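PDB 1ZH8: oxidoreductase, which probably catalyses the NADP-dependent interconversion of an alcohol and a carbonyl group in a substrate that is not identified. Local coordinates for residues 153-158 / 267-272; 208-213 / 258-263. One frame throughout, in Å; residues are numbered along the deposited sequence.

Contact 1: 153-158 / 267-272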
loop_
_atom_site.group_PDB
_atom_site.type_symbol
_atom_site.label_atom_id
_atom_site.label_comp_id
_atom_site.label_asym_id
_atom_site.label_seq_id
_atom_site.Cartn_x
_atom_site.Cartn_y
_atom_site.Cartn_z
ATOM N N GLU A 153 -5.551 -21.488 6.523
ATOM C CA GLU A 153 -5.383 -22.341 7.694
ATOM C C GLU A 153 -4.385 -21.784 8.702
ATOM O O GLU A 153 -4.693 -21.698 9.897
ATOM C CB GLU A 153 -5.024 -23.758 7.271
ATOM C CG GLU A 153 -6.203 -24.439 6.574
ATOM C CD GLU A 153 -5.799 -25.499 5.558
ATOM O OE1 GLU A 153 -4.622 -25.929 5.554
ATOM O OE2 GLU A 153 -6.675 -25.911 4.765
ATOM N N LEU A 154 -3.202 -21.403 8.227
ATOM C CA LEU A 154 -2.214 -20.785 9.088
ATOM C C LEU A 154 -2.818 -19.598 9.837
ATOM O O LEU A 154 -2.678 -19.497 11.054
ATOM C CB LEU A 154 -0.963 -20.365 8.302
ATOM C CG LEU A 154 -0.042 -21.496 7.808
ATOM C CD1 LEU A 154 1.161 -20.913 7.077
ATOM C CD2 LEU A 154 0.409 -22.500 8.918
ATOM N N VAL A 155 -3.510 -18.721 9.118
ATOM C CA VAL A 155 -4.040 -17.494 9.714
ATOM C C VAL A 155 -5.147 -17.805 10.726
ATOM O O VAL A 155 -5.162 -17.270 11.840
ATOM C CB VAL A 155 -4.583 -16.520 8.632
ATOM C CG1 VAL A 155 -5.373 -15.375 9.276
ATOM C CG2 VAL A 155 -3.449 -16.007 7.757
ATOM N N GLU A 156 -6.066 -18.676 10.322
ATOM C CA GLU A 156 -7.205 -19.017 11.164
ATOM C C GLU A 156 -6.842 -19.806 12.416
ATOM O O GLU A 156 -7.627 -19.854 13.357
ATOM C CB GLU A 156 -8.312 -19.703 10.350
ATOM C CG GLU A 156 -9.023 -18.692 9.452
ATOM C CD GLU A 156 -10.179 -19.255 8.635
ATOM O OE1 GLU A 156 -10.560 -20.433 8.831
ATOM O OE2 GLU A 156 -10.711 -18.490 7.796
ATOM N N SER A 157 -5.655 -20.403 12.444
ATOM C CA SER A 157 -5.259 -21.192 13.602
ATOM C C SER A 157 -4.369 -20.412 14.571
ATOM O O SER A 157 -3.963 -20.946 15.590
ATOM C CB SER A 157 -4.576 -22.494 13.174
ATOM O OG SER A 157 -3.232 -22.256 12.790
ATOM N N GLY A 158 -4.070 -19.159 14.241
ATOM C CA GLY A 158 -3.284 -18.278 15.108
ATOM C C GLY A 158 -1.772 -18.304 14.909
ATOM O O GLY A 158 -1.031 -17.871 15.786
ATOM N N GLY A 267 3.890 -12.712 14.221
ATOM C CA GLY A 267 4.803 -13.039 13.129
ATOM C C GLY A 267 4.198 -12.770 11.761
ATOM O O GLY A 267 3.205 -12.061 11.658
ATOM N N LYS A 268 4.798 -13.337 10.711
ATOM C CA LYS A 268 4.445 -12.997 9.335
ATOM C C LYS A 268 4.417 -14.199 8.386
ATOM O O LYS A 268 5.067 -15.214 8.635
ATOM C CB LYS A 268 5.343 -11.862 8.794
ATOM C CG LYS A 268 6.823 -12.167 8.620
ATOM C CD LYS A 268 7.623 -10.937 8.123
ATOM N N ILE A 269 3.627 -14.098 7.322
ATOM C CA ILE A 269 3.705 -15.055 6.222
ATOM C C ILE A 269 3.856 -14.375 4.872
ATOM O O ILE A 269 3.298 -13.310 4.618
ATOM C CB ILE A 269 2.517 -16.074 6.142
ATOM C CG1 ILE A 269 1.191 -15.379 5.901
ATOM C CG2 ILE A 269 2.434 -16.973 7.381
ATOM C CD1 ILE A 269 0.112 -16.362 5.511
ATOM N N SER A 270 4.621 -15.014 4.007
ATOM C CA SER A 270 4.676 -14.623 2.623
ATOM C C SER A 270 4.118 -15.788 1.790
ATOM O O SER A 270 4.361 -16.964 2.087
ATOM C CB SER A 270 6.098 -14.207 2.229
ATOM O OG SER A 270 6.808 -15.312 1.726
ATOM N N ILE A 271 3.357 -15.444 0.761
ATOM C CA ILE A 271 2.584 -16.400 -0.015
ATOM C C ILE A 271 3.027 -16.427 -1.488
ATOM O O ILE A 271 3.120 -15.372 -2.129
ATOM C CB ILE A 271 1.091 -15.993 0.035
ATOM C CG1 ILE A 271 0.594 -15.971 1.488
ATOM C CG2 ILE A 271 0.224 -16.882 -0.874
ATOM C CD1 ILE A 271 -0.668 -15.100 1.685
ATOM N N SER A 272 3.290 -17.625 -2.016
ATOM C CA SER A 272 3.535 -17.805 -3.443
ATOM C C SER A 272 2.835 -19.053 -3.961
ATOM O O SER A 272 2.404 -19.902 -3.178
ATOM C CB SER A 272 5.021 -17.926 -3.725
ATOM O OG SER A 272 5.735 -16.914 -3.052
#

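Contact 2: 208-213 / 258-263. With EDO (1,2-ethanediol), chain H.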
loop_
_atom_site.group_PDB
_atom_site.type_symbol
_atom_site.label_atom_id
_atom_site.label_comp_id
_atom_site.label_asym_id
_atom_site.label_seq_id
_atom_site.Cartn_x
_atom_site.Cartn_y
_atom_site.Cartn_z
ATOM N N ARG A 208 -10.500 -12.537 0.223
ATOM C CA ARG A 208 -11.687 -12.881 0.999
ATOM C C ARG A 208 -11.572 -14.293 1.583
ATOM O O ARG A 208 -12.041 -14.554 2.695
ATOM C CB ARG A 208 -12.985 -12.721 0.187
ATOM C CG ARG A 208 -13.269 -11.285 -0.305
ATOM C CD ARG A 208 -14.556 -11.213 -1.162
ATOM N NE ARG A 208 -15.671 -11.921 -0.534
ATOM C CZ ARG A 208 -16.161 -13.085 -0.961
ATOM N NH1 ARG A 208 -15.659 -13.661 -2.036
ATOM N NH2 ARG A 208 -17.162 -13.676 -0.314
ATOM N N LEU A 209 -10.942 -15.201 0.846
ATOM C CA LEU A 209 -10.799 -16.557 1.343
ATOM C C LEU A 209 -9.915 -16.579 2.595
ATOM O O LEU A 209 -10.220 -17.261 3.592
ATOM C CB LEU A 209 -10.211 -17.443 0.262
ATOM C CG LEU A 209 -9.884 -18.899 0.614
ATOM C CD1 LEU A 209 -11.172 -19.685 0.848
ATOM C CD2 LEU A 209 -9.057 -19.524 -0.505
ATOM N N ILE A 210 -8.834 -15.813 2.548
ATOM C CA ILE A 210 -7.839 -15.854 3.602
ATOM C C ILE A 210 -8.263 -15.006 4.791
ATOM O O ILE A 210 -8.074 -15.422 5.927
ATOM C CB ILE A 210 -6.453 -15.411 3.096
ATOM C CG1 ILE A 210 -5.950 -16.374 2.012
ATOM C CG2 ILE A 210 -5.442 -15.386 4.252
ATOM C CD1 ILE A 210 -4.901 -15.790 1.121
ATOM N N LEU A 211 -8.875 -13.848 4.529
ATOM C CA LEU A 211 -9.155 -12.908 5.616
ATOM C C LEU A 211 -10.611 -12.518 5.861
ATOM O O LEU A 211 -10.885 -11.803 6.836
ATOM C CB LEU A 211 -8.273 -11.650 5.483
ATOM C CG LEU A 211 -6.777 -11.898 5.687
ATOM C CD1 LEU A 211 -5.956 -10.743 5.162
ATOM C CD2 LEU A 211 -6.458 -12.205 7.142
ATOM N N GLY A 212 -11.527 -12.983 5.005
ATOM C CA GLY A 212 -12.963 -12.702 5.150
ATOM C C GLY A 212 -13.385 -11.449 4.382
ATOM O O GLY A 212 -12.625 -10.942 3.538
ATOM N N GLU A 213 -14.572 -10.940 4.693
ATOM C CA GLU A 213 -15.197 -9.844 3.953
ATOM C C GLU A 213 -14.550 -8.493 4.180
ATOM O O GLU A 213 -14.076 -8.180 5.285
ATOM C CB GLU A 213 -16.679 -9.718 4.332
ATOM C CG GLU A 213 -17.476 -11.033 4.290
ATOM C CD GLU A 213 -17.644 -11.635 2.896
ATOM O OE1 GLU A 213 -17.147 -11.079 1.893
ATOM O OE2 GLU A 213 -18.284 -12.691 2.804
ATOM N N GLU A 258 6.022 -9.624 -7.657
ATOM C CA GLU A 258 4.960 -9.920 -6.712
ATOM C C GLU A 258 5.515 -10.053 -5.280
ATOM O O GLU A 258 6.553 -10.693 -5.057
ATOM C CB GLU A 258 4.232 -11.209 -7.115
ATOM C CG GLU A 258 2.845 -11.419 -6.446
ATOM C CD GLU A 258 1.947 -12.434 -7.193
ATOM O OE1 GLU A 258 2.068 -12.554 -8.438
ATOM O OE2 GLU A 258 1.110 -13.104 -6.538
ATOM N N ARG A 259 4.846 -9.401 -4.328
ATOM C CA ARG A 259 4.964 -9.757 -2.920
ATOM C C ARG A 259 3.540 -9.929 -2.437
ATOM O O ARG A 259 2.661 -9.139 -2.780
ATOM C CB ARG A 259 5.704 -8.686 -2.099
ATOM N N PHE A 260 3.302 -10.983 -1.670
ATOM C CA PHE A 260 2.018 -11.178 -1.039
ATOM C C PHE A 260 2.299 -11.561 0.413
ATOM O O PHE A 260 2.692 -12.695 0.689
ATOM C CB PHE A 260 1.232 -12.240 -1.805
ATOM C CG PHE A 260 -0.188 -12.426 -1.331
ATOM C CD1 PHE A 260 -0.726 -11.629 -0.310
ATOM C CD2 PHE A 260 -0.995 -13.384 -1.921
ATOM C CE1 PHE A 260 -2.033 -11.802 0.120
ATOM C CE2 PHE A 260 -2.309 -13.565 -1.504
ATOM C CZ PHE A 260 -2.831 -12.778 -0.480
ATOM N N GLU A 261 2.126 -10.597 1.328
ATOM C CA GLU A 261 2.553 -10.725 2.741
ATOM C C GLU A 261 1.432 -10.425 3.720
ATOM O O GLU A 261 0.605 -9.523 3.488
ATOM C CB GLU A 261 3.694 -9.769 3.049
ATOM C CG GLU A 261 5.066 -10.217 2.541
ATOM C CD GLU A 261 5.998 -9.053 2.179
ATOM O OE1 GLU A 261 5.603 -7.876 2.366
ATOM O OE2 GLU A 261 7.123 -9.324 1.687
ATOM N N ILE A 262 1.391 -11.183 4.811
ATOM C CA ILE A 262 0.412 -10.934 5.880
ATOM C C ILE A 262 1.180 -10.895 7.185
ATOM O O ILE A 262 1.887 -11.839 7.521
ATOM C CB ILE A 262 -0.718 -11.992 5.935
ATOM C CG1 ILE A 262 -1.327 -12.191 4.560
ATOM C CG2 ILE A 262 -1.816 -11.546 6.881
ATOM C CD1 ILE A 262 -2.369 -13.266 4.498
ATOM N N THR A 263 1.094 -9.766 7.878
ATOM C CA THR A 263 1.794 -9.560 9.132
ATOM C C THR A 263 0.766 -9.514 10.245
ATOM O O THR A 263 -0.250 -8.798 10.149
ATOM C CB THR A 263 2.616 -8.253 9.115
ATOM O OG1 THR A 263 3.398 -8.200 7.920
ATOM C CG2 THR A 263 3.566 -8.184 10.292
HETATM C C1 EDO H . -0.616 -16.894 -7.508
HETATM O O1 EDO H . -1.341 -18.042 -7.987
HETATM C C2 EDO H . 0.145 -17.250 -6.221
HETATM O O2 EDO H . 0.876 -16.132 -5.679
#

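Contact 1: 153-158 / 267-272
I269 reaches from strand 268-272 onto the last turn of helix 146-156 and overlaps L154 and V155 there. Its two branches divide the work. The CG2 methyl of I269 meets CD1 of L154 at 4.2 Å. The CD1 tip of I269 meets CG2 of V155, also at 4.2 Å. CG1 of I269 sits in the crowded position between the backbone N and the carbonyl carbon, with chi1 at 63°. That torsion sends the long branch toward V155 and leaves CG2 for L154. The side chains of L154 and I269 cross obliquely, so they meet through single methyls and not along their length.

The strand presents alternate residues to the helix layer. This is helix-on-sheet packing within the GFO/IDH/MocA C-terminal domain, where helix 146-156 lies on one face of the mixed sheet. I271 points to the same side as I269 but touches neither L154 nor V155. A151, one turn earlier in the helix, touches both isoleucines. L154 also rests on I276 of the next strand, and V155 is shared with I210 and L211 of helix 195-211.

The helix stops just beyond the contact. G158 has positive phi (90°) and closes a Schellman motif. Its N bonds to the carbonyl O of V155 at 3.2 Å, while S157 N makes a weak bond to E153 O at 3.0 Å.

No hydrogen bond or ion pair joins the helix end to the strand. The contact is therefore purely apolar, with a summed buried area of 100 Å². Van der Waals contact between methyls holds the helix end to the strand, with no directional bond.

Contact 2: 208-213 / 258-263
I210, near the end of helix 195-211, branches at CB to meet two residues of strand 259-264. One arm is the CG2 methyl, which stands 3.7 Å from CD1 of I262. The other arm runs through CG1, which serves as a spacer, to CD1. That tip lies 4.0 Å from CZ of F260. With chi1 at -63°, CG2 lies anti to the backbone N and CG1 beside it, which spreads the arms toward different partners. CD1 approaches the F260 ring obliquely.

The CD1 methyl of I262 touches both helix residues. Besides I210 it meets L211, at 4.4 Å between the CD1 atoms. F260 reaches the helix with its far end. Its CG is anti to the backbone N (chi1 -174°), which carries CZ out to I210. The ring of F260 also stacks with W168. All four residues are buried, and no hydrogen bond crosses between helix and strand.

Polar groups lie at the margins. R208 and E213 form a salt bridge across the helix end, where G212 takes positive phi. R208 NE reaches E213 OE1 at 3.0 Å. OE1 lies in the guanidinium plane, and NE arrives on the syn side, 28° out of the carboxylate plane. R208 has a second carboxylate partner in D319. At the other margin, 1,2-ethanediol, probably from the crystallisation liquor, donates from O2 to E258 OE2 at 3.2 Å.

The contact packs the end of helix 195-211 against one face of the mixed sheet of the C-terminal domain. Helix 146-156 lies alongside, where A151 meets I210 and F148 meets F260. Strand 259-264 runs between strands 268-272 and 163-171.

In the fold
Both contacts join a helix end to the mixed sheet of the GFO/IDH/MocA C-terminal domain, and their centres are about 9 Å apart. They use neighbouring antiparallel strands, 259-264 and 268-272, which follow each other in the chain. The backbone bonds from I269 N to I262 O and from I271 N to F260 O probably tie them together. Contact 2 is nested within the loop closed by contact 1. Both have buried cores, but contact 1 lies farther from the chain centre, and its L154 is partly exposed. Contact 1 is wholly aliphatic. Contact 2 adds an aromatic ring and has a salt bridge spanning its helix end.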